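Local coordinates for protein TetR family transcriptional regulator (Streptomyces coelicolor, PDB 6SRN) that probably binds DNA as a TetR-family transcriptional regulator controlling antibiotic production and carries a furan-carboxylic acid bacterial hormone in its ligand-binding domain, at residues I78-P89 with E139-L150. Numbering follows the deposited sequence.
Sequences IAVVEEHYARWP and ELPLPYVDWTHL. With LUB (4-(Hydroxymethyl)-2-propylfuran-3-carboxylic acid), chain B.
With CG set anti to their own carbonyl carbons (chi1 -64° and -68°), Tyr85 and Trp88 swing from segment 78-89 onto Trp147, one wall of the hormone pocket in this all-helical TetR-family regulator. Tyr85 CD1 meets Trp147 CD1, while Trp147 CZ2 sits over one face of the Trp88 indole, 3.4 Å from Trp88 CD2; the two ring systems are oblique, planes 47° apart. The propyl end (C8) of the furan ligand LUB lies over one face of the Trp147 ring, offset toward its rim, and Trp88 CB lies over the opposite face. A water links the two segments, donating to His84 O and accepting from Trp147 NE1, 2.9 Å from the water O. Further along, Pro141 packs its CD on Val81 CG1 (3.7 Å), and Leu140 CD2 reaches Ile78 CG1. Asp146 OD2 stands over a face of the Tyr85 ring, 3.6 Å from Tyr85 CD2. Tyr144, at the N-cap of helix 145-161, sends its own hydroxyl to Asn190 of the second subunit. Two bonds grip the ligand carboxylate oxygen O10: Tyr144 N donates at 2.9 Å, and Tyr85 OH donates to O10 at 2.6 Å.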
ATOM      1  N   ILE A  78       5.609  17.798  -7.702  1.00  7.91           N
ATOM      2  CA  ILE A  78       6.943  17.266  -7.485  1.00  7.23           C
ATOM      3  C   ILE A  78       7.542  17.832  -6.201  1.00  7.17           C
ATOM      4  O   ILE A  78       8.120  17.095  -5.415  1.00  7.21           O
ATOM      5  CB  ILE A  78       7.864  17.568  -8.692  1.00  7.22           C
ATOM      6  CG1 ILE A  78       7.381  16.761  -9.899  1.00  7.23           C
ATOM      7  CG2 ILE A  78       9.305  17.264  -8.340  1.00  7.82           C
ATOM      8  CD1 ILE A  78       8.048  17.173 -11.181  1.00  7.18           C
ATOM      9  N   ALA A  79       7.461  19.155  -5.994  1.00  7.36           N
ATOM     10  CA  ALA A  79       8.094  19.734  -4.812  1.00  7.88           C
ATOM     11  C   ALA A  79       7.493  19.188  -3.498  1.00  7.78           C
ATOM     12  O   ALA A  79       8.197  18.987  -2.546  1.00  8.00           O
ATOM     13  CB  ALA A  79       7.997  21.242  -4.850  1.00  8.03           C
ATOM     14  N   VAL A  80       6.182  19.002  -3.474  1.00  8.10           N
ATOM     15  CA  VAL A  80       5.506  18.441  -2.312  1.00  8.19           C
ATOM     16  C   VAL A  80       6.017  17.029  -2.045  1.00  8.06           C
ATOM     17  O   VAL A  80       6.412  16.700  -0.938  1.00  7.70           O
ATOM     18  CB  VAL A  80       3.969  18.428  -2.512  1.00  8.83           C
ATOM     19  CG1 VAL A  80       3.277  17.597  -1.424  1.00  8.67           C
ATOM     20  CG2 VAL A  80       3.449  19.859  -2.501  1.00  9.52           C
ATOM     21  N   VAL A  81       6.038  16.182  -3.063  1.00  7.61           N
ATOM     22  CA  VAL A  81       6.521  14.806  -2.853  1.00  7.71           C
ATOM     23  C   VAL A  81       7.988  14.789  -2.425  1.00  7.71           C
ATOM     24  O   VAL A  81       8.385  14.104  -1.491  1.00  7.89           O
ATOM     25  CB  VAL A  81       6.297  13.945  -4.110  1.00  8.00           C
ATOM     26  CG1 VAL A  81       6.905  12.574  -3.939  1.00  8.22           C
ATOM     27  CG2 VAL A  81       4.830  13.819  -4.388  1.00  8.34           C
ATOM     28  N   GLU A  82       8.810  15.573  -3.096  1.00  8.46           N
ATOM     29  CA  GLU A  82      10.241  15.620  -2.725  1.00  9.46           C
ATOM     30  C   GLU A  82      10.406  16.063  -1.273  1.00  9.67           C
ATOM     31  O   GLU A  82      11.239  15.530  -0.524  1.00  9.71           O
ATOM     32  CB  GLU A  82      11.038  16.560  -3.632  1.00 10.54           C
ATOM     33  CG  GLU A  82      11.281  16.075  -5.010  1.00 12.07           C
ATOM     34  CD  GLU A  82      12.063  17.158  -5.759  1.00 12.98           C
ATOM     35  OE1 GLU A  82      11.952  18.387  -5.491  1.00 14.46           O
ATOM     36  OE2 GLU A  82      12.853  16.762  -6.560  1.00 15.88           O
ATOM     37  N   GLU A  83       9.629  17.040  -0.829  1.00  9.04           N
ATOM     38  CA  GLU A  83       9.786  17.545   0.506  1.00  9.79           C
ATOM     39  C   GLU A  83       9.404  16.489   1.531  1.00 10.39           C
ATOM     40  O   GLU A  83      10.038  16.383   2.577  1.00 10.27           O
ATOM     41  CB  GLU A  83       8.932  18.804   0.669  1.00 10.79           C
ATOM     42  CG  GLU A  83       8.757  19.267   2.088  1.00 11.91           C
ATOM     43  CD  GLU A  83      10.057  19.433   2.813  1.00 13.55           C
ATOM     44  OE1 GLU A  83      11.052  19.818   2.167  1.00 14.90           O
ATOM     45  OE2 GLU A  83      10.066  19.201   4.050  1.00 15.28           O
ATOM     46  N   HIS A  84       8.357  15.727   1.244  1.00  8.64           N
ATOM     47  CA  HIS A  84       7.893  14.739   2.241  1.00  8.74           C
ATOM     48  C   HIS A  84       8.911  13.607   2.402  1.00  9.45           C
ATOM     49  O   HIS A  84       8.876  12.906   3.411  1.00  9.43           O
ATOM     50  CB  HIS A  84       6.445  14.311   1.918  1.00  8.66           C
ATOM     51  CG  HIS A  84       6.240  12.927   1.367  1.00  8.17           C
ATOM     52  ND1 HIS A  84       6.673  12.524   0.118  1.00  8.25           N
ATOM     53  CD2 HIS A  84       5.555  11.881   1.862  1.00  9.02           C
ATOM     54  CE1 HIS A  84       6.294  11.286  -0.110  1.00  8.55           C
ATOM     55  NE2 HIS A  84       5.591  10.876   0.927  1.00  9.16           N
ATOM     56  N   TYR A  85       9.841  13.465   1.465  1.00  9.12           N
ATOM     57  CA  TYR A  85      11.016  12.577   1.633  1.00  9.49           C
ATOM     58  C   TYR A  85      12.246  13.255   2.215  1.00 10.74           C
ATOM     59  O   TYR A  85      12.940  12.685   3.101  1.00 10.98           O
ATOM     60  CB  TYR A  85      11.407  11.907   0.324  1.00  9.04           C
ATOM     61  CG  TYR A  85      10.411  10.986  -0.251  1.00  8.70           C
ATOM     62  CD1 TYR A  85       9.867   9.914   0.474  1.00  8.41           C
ATOM     63  CD2 TYR A  85      10.003  11.137  -1.580  1.00  9.13           C
ATOM     64  CE1 TYR A  85       8.934   9.071  -0.094  1.00  8.84           C
ATOM     65  CE2 TYR A  85       9.085  10.280  -2.145  1.00  8.66           C
ATOM     66  CZ  TYR A  85       8.554   9.225  -1.419  1.00  8.74           C
ATOM     67  OH  TYR A  85       7.604   8.418  -2.016  1.00  9.47           O
ATOM     68  N   ALA A  86      12.546  14.462   1.752  1.00 11.10           N
ATOM     69  CA  ALA A  86      13.829  15.091   2.039  1.00 10.88           C
ATOM     70  C   ALA A  86      13.975  15.498   3.478  1.00 10.67           C
ATOM     71  O   ALA A  86      15.100  15.714   3.948  1.00 11.89           O
ATOM     72  CB  ALA A  86      14.030  16.299   1.143  1.00 11.33           C
ATOM     73  N   ARG A  87      12.875  15.650   4.184  1.00 10.33           N
ATOM     74  CA  ARG A  87      12.899  15.984   5.575  1.00 10.64           C
ATOM     75  C   ARG A  87      13.485  14.935   6.569  1.00 10.97           C
ATOM     76  O   ARG A  87      13.882  15.254   7.661  1.00 11.67           O
ATOM     77  CB  ARG A  87      11.499  16.436   5.981  1.00 12.14           C
ATOM     78  CG  ARG A  87      10.385  15.410   5.797  1.00 12.71           C
ATOM     79  CD  ARG A  87       9.077  15.946   6.355  1.00 14.87           C
ATOM     80  NE  ARG A  87       8.670  17.196   5.736  1.00 16.38           N
ATOM     81  CZ  ARG A  87       7.583  17.862   6.098  1.00 17.60           C
ATOM     82  NH1 ARG A  87       6.780  17.341   7.022  1.00 16.53           N
ATOM     83  NH2 ARG A  87       7.299  19.005   5.527  1.00 19.17           N
ATOM     84  N   TRP A  88      13.595  13.703   6.138  1.00  9.80           N
ATOM     85  CA  TRP A  88      13.837  12.584   7.056  1.00  9.12           C
ATOM     86  C   TRP A  88      15.286  12.323   7.463  1.00  9.52           C
ATOM     87  O   TRP A  88      15.548  11.969   8.603  1.00  9.47           O
ATOM     88  CB  TRP A  88      13.088  11.325   6.546  1.00  8.68           C
ATOM     89  CG  TRP A  88      11.631  11.566   6.683  1.00  8.38           C
ATOM     90  CD1 TRP A  88      10.757  11.877   5.691  1.00  8.78           C
ATOM     91  CD2 TRP A  88      10.878  11.575   7.897  1.00  8.60           C
ATOM     92  NE1 TRP A  88       9.493  12.093   6.201  1.00  8.61           N
ATOM     93  CE2 TRP A  88       9.530  11.923   7.560  1.00  8.43           C
ATOM     94  CE3 TRP A  88      11.200  11.348   9.237  1.00  9.26           C
ATOM     95  CZ2 TRP A  88       8.546  12.077   8.512  1.00  9.79           C
ATOM     96  CZ3 TRP A  88      10.215  11.478  10.185  1.00 10.20           C
ATOM     97  CH2 TRP A  88       8.878  11.813   9.812  1.00 10.25           C
ATOM     98  N   PRO A  89      16.244  12.543   6.550  1.00  9.41           N
ATOM     99  CA  PRO A  89      17.653  12.434   6.968  1.00  9.88           C
ATOM    100  C   PRO A  89      18.010  13.283   8.196  1.00 10.37           C
ATOM    101  O   PRO A  89      18.683  12.780   9.099  1.00 10.69           O
ATOM    102  CB  PRO A  89      18.421  12.874   5.708  1.00  9.77           C
ATOM    103  CG  PRO A  89      17.511  12.427   4.590  1.00  9.69           C
ATOM    104  CD  PRO A  89      16.123  12.720   5.087  1.00  9.92           C
ATOM    105  N   GLU A 139       6.617  13.850 -13.580  1.00 16.50           N
ATOM    106  CA  GLU A 139       7.702  12.941 -13.221  1.00 17.24           C
ATOM    107  C   GLU A 139       7.926  13.015 -11.675  1.00 13.59           C
ATOM    108  O   GLU A 139       8.771  13.750 -11.241  1.00 10.28           O
ATOM    109  CB  GLU A 139       9.004  13.158 -14.003  1.00 22.07           C
ATOM    110  CG  GLU A 139       9.422  11.854 -14.752  1.00 24.56           C
ATOM    111  CD  GLU A 139      10.893  11.725 -15.137  1.00 23.17           C
ATOM    112  OE1 GLU A 139      11.596  12.732 -15.132  1.00 26.80           O
ATOM    113  OE2 GLU A 139      11.317  10.564 -15.402  1.00 25.19           O
ATOM    114  N   LEU A 140       7.153  12.291 -10.855  1.00 12.90           N
ATOM    115  CA  LEU A 140       7.365  12.324  -9.417  1.00 11.47           C
ATOM    116  C   LEU A 140       8.508  11.397  -9.059  1.00 11.38           C
ATOM    117  O   LEU A 140       8.799  10.448  -9.814  1.00 12.66           O
ATOM    118  CB  LEU A 140       6.087  11.888  -8.670  1.00 11.35           C
ATOM    119  CG  LEU A 140       4.779  12.601  -8.917  1.00 12.11           C
ATOM    120  CD1 LEU A 140       3.695  11.924  -8.087  1.00 12.87           C
ATOM    121  CD2 LEU A 140       4.797  14.092  -8.592  1.00 11.15           C
ATOM    122  N   PRO A 141       9.193  11.650  -7.945  1.00 10.79           N
ATOM    123  CA  PRO A 141      10.262  10.742  -7.459  1.00 11.10           C
ATOM    124  C   PRO A 141       9.731   9.293  -7.322  1.00 10.62           C
ATOM    125  O   PRO A 141       8.576   9.055  -6.963  1.00 10.72           O
ATOM    126  CB  PRO A 141      10.688  11.346  -6.137  1.00 12.83           C
ATOM    127  CG  PRO A 141      10.120  12.734  -6.063  1.00 13.16           C
ATOM    128  CD  PRO A 141       8.922  12.739  -6.985  1.00 11.30           C
ATOM    129  N   LEU A 142      10.607   8.324  -7.551  1.00 10.83           N
ATOM    130  CA  LEU A 142      10.223   6.939  -7.287  1.00 10.41           C
ATOM    131  C   LEU A 142       9.837   6.807  -5.814  1.00  9.14           C
ATOM    132  O   LEU A 142      10.589   7.282  -4.934  1.00  9.24           O
ATOM    133  CB  LEU A 142      11.382   5.981  -7.582  1.00 11.34           C
ATOM    134  CG  LEU A 142      11.605   5.598  -9.056  1.00 11.58           C
ATOM    135  CD1 LEU A 142      12.900   4.818  -9.144  1.00 12.09           C
ATOM    136  CD2 LEU A 142      10.493   4.795  -9.701  1.00 11.90           C
ATOM    137  N   PRO A 143       8.705   6.138  -5.554  1.00  8.66           N
ATOM    138  CA  PRO A 143       8.396   5.820  -4.146  1.00  7.67           C
ATOM    139  C   PRO A 143       9.305   4.762  -3.527  1.00  7.49           C
ATOM    140  O   PRO A 143      10.024   4.017  -4.244  1.00  7.63           O
ATOM    141  CB  PRO A 143       6.963   5.334  -4.228  1.00  8.15           C
ATOM    142  CG  PRO A 143       6.908   4.656  -5.577  1.00  8.74           C
ATOM    143  CD  PRO A 143       7.694   5.559  -6.459  1.00  8.57           C
ATOM    144  N   TYR A 144       9.317   4.732  -2.213  1.00  7.13           N
ATOM    145  CA  TYR A 144       9.874   3.648  -1.362  1.00  7.41           C
ATOM    146  C   TYR A 144      11.397   3.636  -1.281  1.00  7.56           C
ATOM    147  O   TYR A 144      11.959   3.269  -0.221  1.00  7.57           O
ATOM    148  CB  TYR A 144       9.352   2.243  -1.786  1.00  7.79           C
ATOM    149  CG  TYR A 144       7.867   2.254  -2.094  1.00  7.41           C
ATOM    150  CD1 TYR A 144       6.914   2.675  -1.150  1.00  7.56           C
ATOM    151  CD2 TYR A 144       7.394   1.920  -3.365  1.00  7.09           C
ATOM    152  CE1 TYR A 144       5.590   2.756  -1.481  1.00  8.12           C
ATOM    153  CE2 TYR A 144       6.059   1.985  -3.677  1.00  7.62           C
ATOM    154  CZ  TYR A 144       5.157   2.437  -2.744  1.00  8.42           C
ATOM    155  OH  TYR A 144       3.842   2.550  -3.097  1.00 10.00           O
ATOM    156  N   VAL A 145      12.067   4.001  -2.381  1.00  8.63           N
ATOM    157  CA  VAL A 145      13.497   3.812  -2.439  1.00  9.49           C
ATOM    158  C   VAL A 145      14.266   4.742  -1.481  1.00  8.70           C
ATOM    159  O   VAL A 145      15.274   4.349  -0.935  1.00  9.41           O
ATOM    160  CB  VAL A 145      14.059   3.842  -3.856  1.00 10.64           C
ATOM    161  CG1 VAL A 145      13.428   2.783  -4.740  1.00 11.18           C
ATOM    162  CG2 VAL A 145      13.847   5.178  -4.461  1.00 10.99           C
ATOM    163  N   ASP A 146      13.783   5.963  -1.254  1.00  9.57           N
ATOM    164  CA  ASP A 146      14.473   6.881  -0.344  1.00  9.81           C
ATOM    165  C   ASP A 146      14.452   6.357   1.094  1.00  8.93           C
ATOM    166  O   ASP A 146      15.471   6.333   1.756  1.00  9.52           O
ATOM    167  CB  ASP A 146      13.850   8.280  -0.417  1.00  9.85           C
ATOM    168  CG  ASP A 146      14.094   8.965  -1.744  1.00 10.74           C
ATOM    169  OD1 ASP A 146      15.280   8.932  -2.182  1.00 13.70           O
ATOM    170  OD2 ASP A 146      13.127   9.487  -2.366  1.00 11.95           O
ATOM    171  N   TRP A 147      13.291   5.896   1.545  1.00  8.65           N
ATOM    172  CA  TRP A 147      13.181   5.379   2.897  1.00  8.68           C
ATOM    173  C   TRP A 147      13.941   4.064   3.018  1.00  8.71           C
ATOM    174  O   TRP A 147      14.550   3.816   4.019  1.00  8.60           O
ATOM    175  CB  TRP A 147      11.714   5.174   3.288  1.00  8.97           C
ATOM    176  CG  TRP A 147      11.084   6.364   3.985  1.00  8.77           C
ATOM    177  CD1 TRP A 147      10.310   7.372   3.415  1.00  9.19           C
ATOM    178  CD2 TRP A 147      11.147   6.651   5.372  1.00  8.66           C
ATOM    179  NE1 TRP A 147       9.897   8.259   4.405  1.00  9.93           N
ATOM    180  CE2 TRP A 147      10.440   7.865   5.600  1.00  9.66           C
ATOM    181  CE3 TRP A 147      11.759   6.014   6.460  1.00  9.01           C
ATOM    182  CZ2 TRP A 147      10.272   8.368   6.895  1.00  9.07           C
ATOM    183  CZ3 TRP A 147      11.610   6.545   7.710  1.00  9.00           C
ATOM    184  CH2 TRP A 147      10.901   7.711   7.907  1.00  9.34           C
ATOM    185  N   THR A 148      13.924   3.240   1.976  1.00  8.70           N
ATOM    186  CA  THR A 148      14.675   2.002   2.014  1.00  8.88           C
ATOM    187  C   THR A 148      16.165   2.268   2.202  1.00  9.52           C
ATOM    188  O   THR A 148      16.771   1.659   3.092  1.00  9.86           O
ATOM    189  CB  THR A 148      14.354   1.121   0.801  1.00  8.97           C
ATOM    190  OG1 THR A 148      12.940   0.887   0.742  1.00  8.86           O
ATOM    191  CG2 THR A 148      15.078  -0.236   0.910  1.00  9.47           C
ATOM    192  N   HIS A 149      16.699   3.187   1.410  1.00 10.49           N
ATOM    193  CA  HIS A 149      18.113   3.570   1.512  1.00 12.97           C
ATOM    194  C   HIS A 149      18.431   4.201   2.852  1.00 11.96           C
ATOM    195  O   HIS A 149      19.490   3.928   3.468  1.00 12.19           O
ATOM    196  CB  HIS A 149      18.492   4.499   0.360  1.00 15.91           C
ATOM    197  CG  HIS A 149      18.857   3.758  -0.881  1.00 20.90           C
ATOM    198  ND1 HIS A 149      18.409   4.108  -2.137  1.00 25.17           N
ATOM    199  CD2 HIS A 149      19.647   2.667  -1.052  1.00 23.47           C
ATOM    200  CE1 HIS A 149      18.926   3.273  -3.028  1.00 24.30           C
ATOM    201  NE2 HIS A 149      19.659   2.378  -2.392  1.00 24.32           N
ATOM    202  N   LEU A 150      17.515   5.030   3.335  1.00 11.57           N
ATOM    203  CA  LEU A 150      17.700   5.675   4.615  1.00 12.41           C
ATOM    204  C   LEU A 150      17.833   4.682   5.760  1.00 12.31           C
ATOM    205  O   LEU A 150      18.767   4.758   6.552  1.00 13.86           O
ATOM    206  CB  LEU A 150      16.577   6.704   4.856  1.00 12.98           C
ATOM    207  CG  LEU A 150      16.695   7.569   6.104  1.00 14.23           C
ATOM    208  CD1 LEU A 150      17.951   8.421   6.096  1.00 14.16           C
ATOM    209  CD2 LEU A 150      15.466   8.449   6.210  1.00 15.01           C
TER
HETATM  210  C2  LUB B 301       5.973   5.428   2.654  1.00 12.61           C
HETATM  211  C4  LUB B 301       4.886   6.466   0.995  1.00 12.42           C
HETATM  212  C5  LUB B 301       4.025   6.309   2.006  1.00 12.05           C
HETATM  213  C6  LUB B 301       6.835   4.544   3.459  1.00 12.74           C
HETATM  214  O11 LUB B 301       8.403   5.446   1.069  1.00 13.84           O
HETATM  215  C9  LUB B 301       7.331   5.824   0.531  1.00 12.38           C
HETATM  216  O10 LUB B 301       7.274   6.139  -0.712  1.00 14.02           O
HETATM  217  C3  LUB B 301       6.097   5.872   1.291  1.00 13.01           C
HETATM  218  C12 LUB B 301       4.509   7.314  -0.210  1.00 13.42           C
HETATM  219  O13 LUB B 301       4.767   6.556  -1.415  1.00 15.11           O
HETATM  220  O1  LUB B 301       4.628   5.544   3.019  1.00 11.63           O
HETATM  221  C7  LUB B 301       7.341   5.360   4.656  1.00 13.67           C
HETATM  222  C8  LUB B 301       8.289   4.572   5.527  1.00 14.37           C
HETATM  223  O   HOH W   1       8.080  10.294   3.556  1.00 20.47           O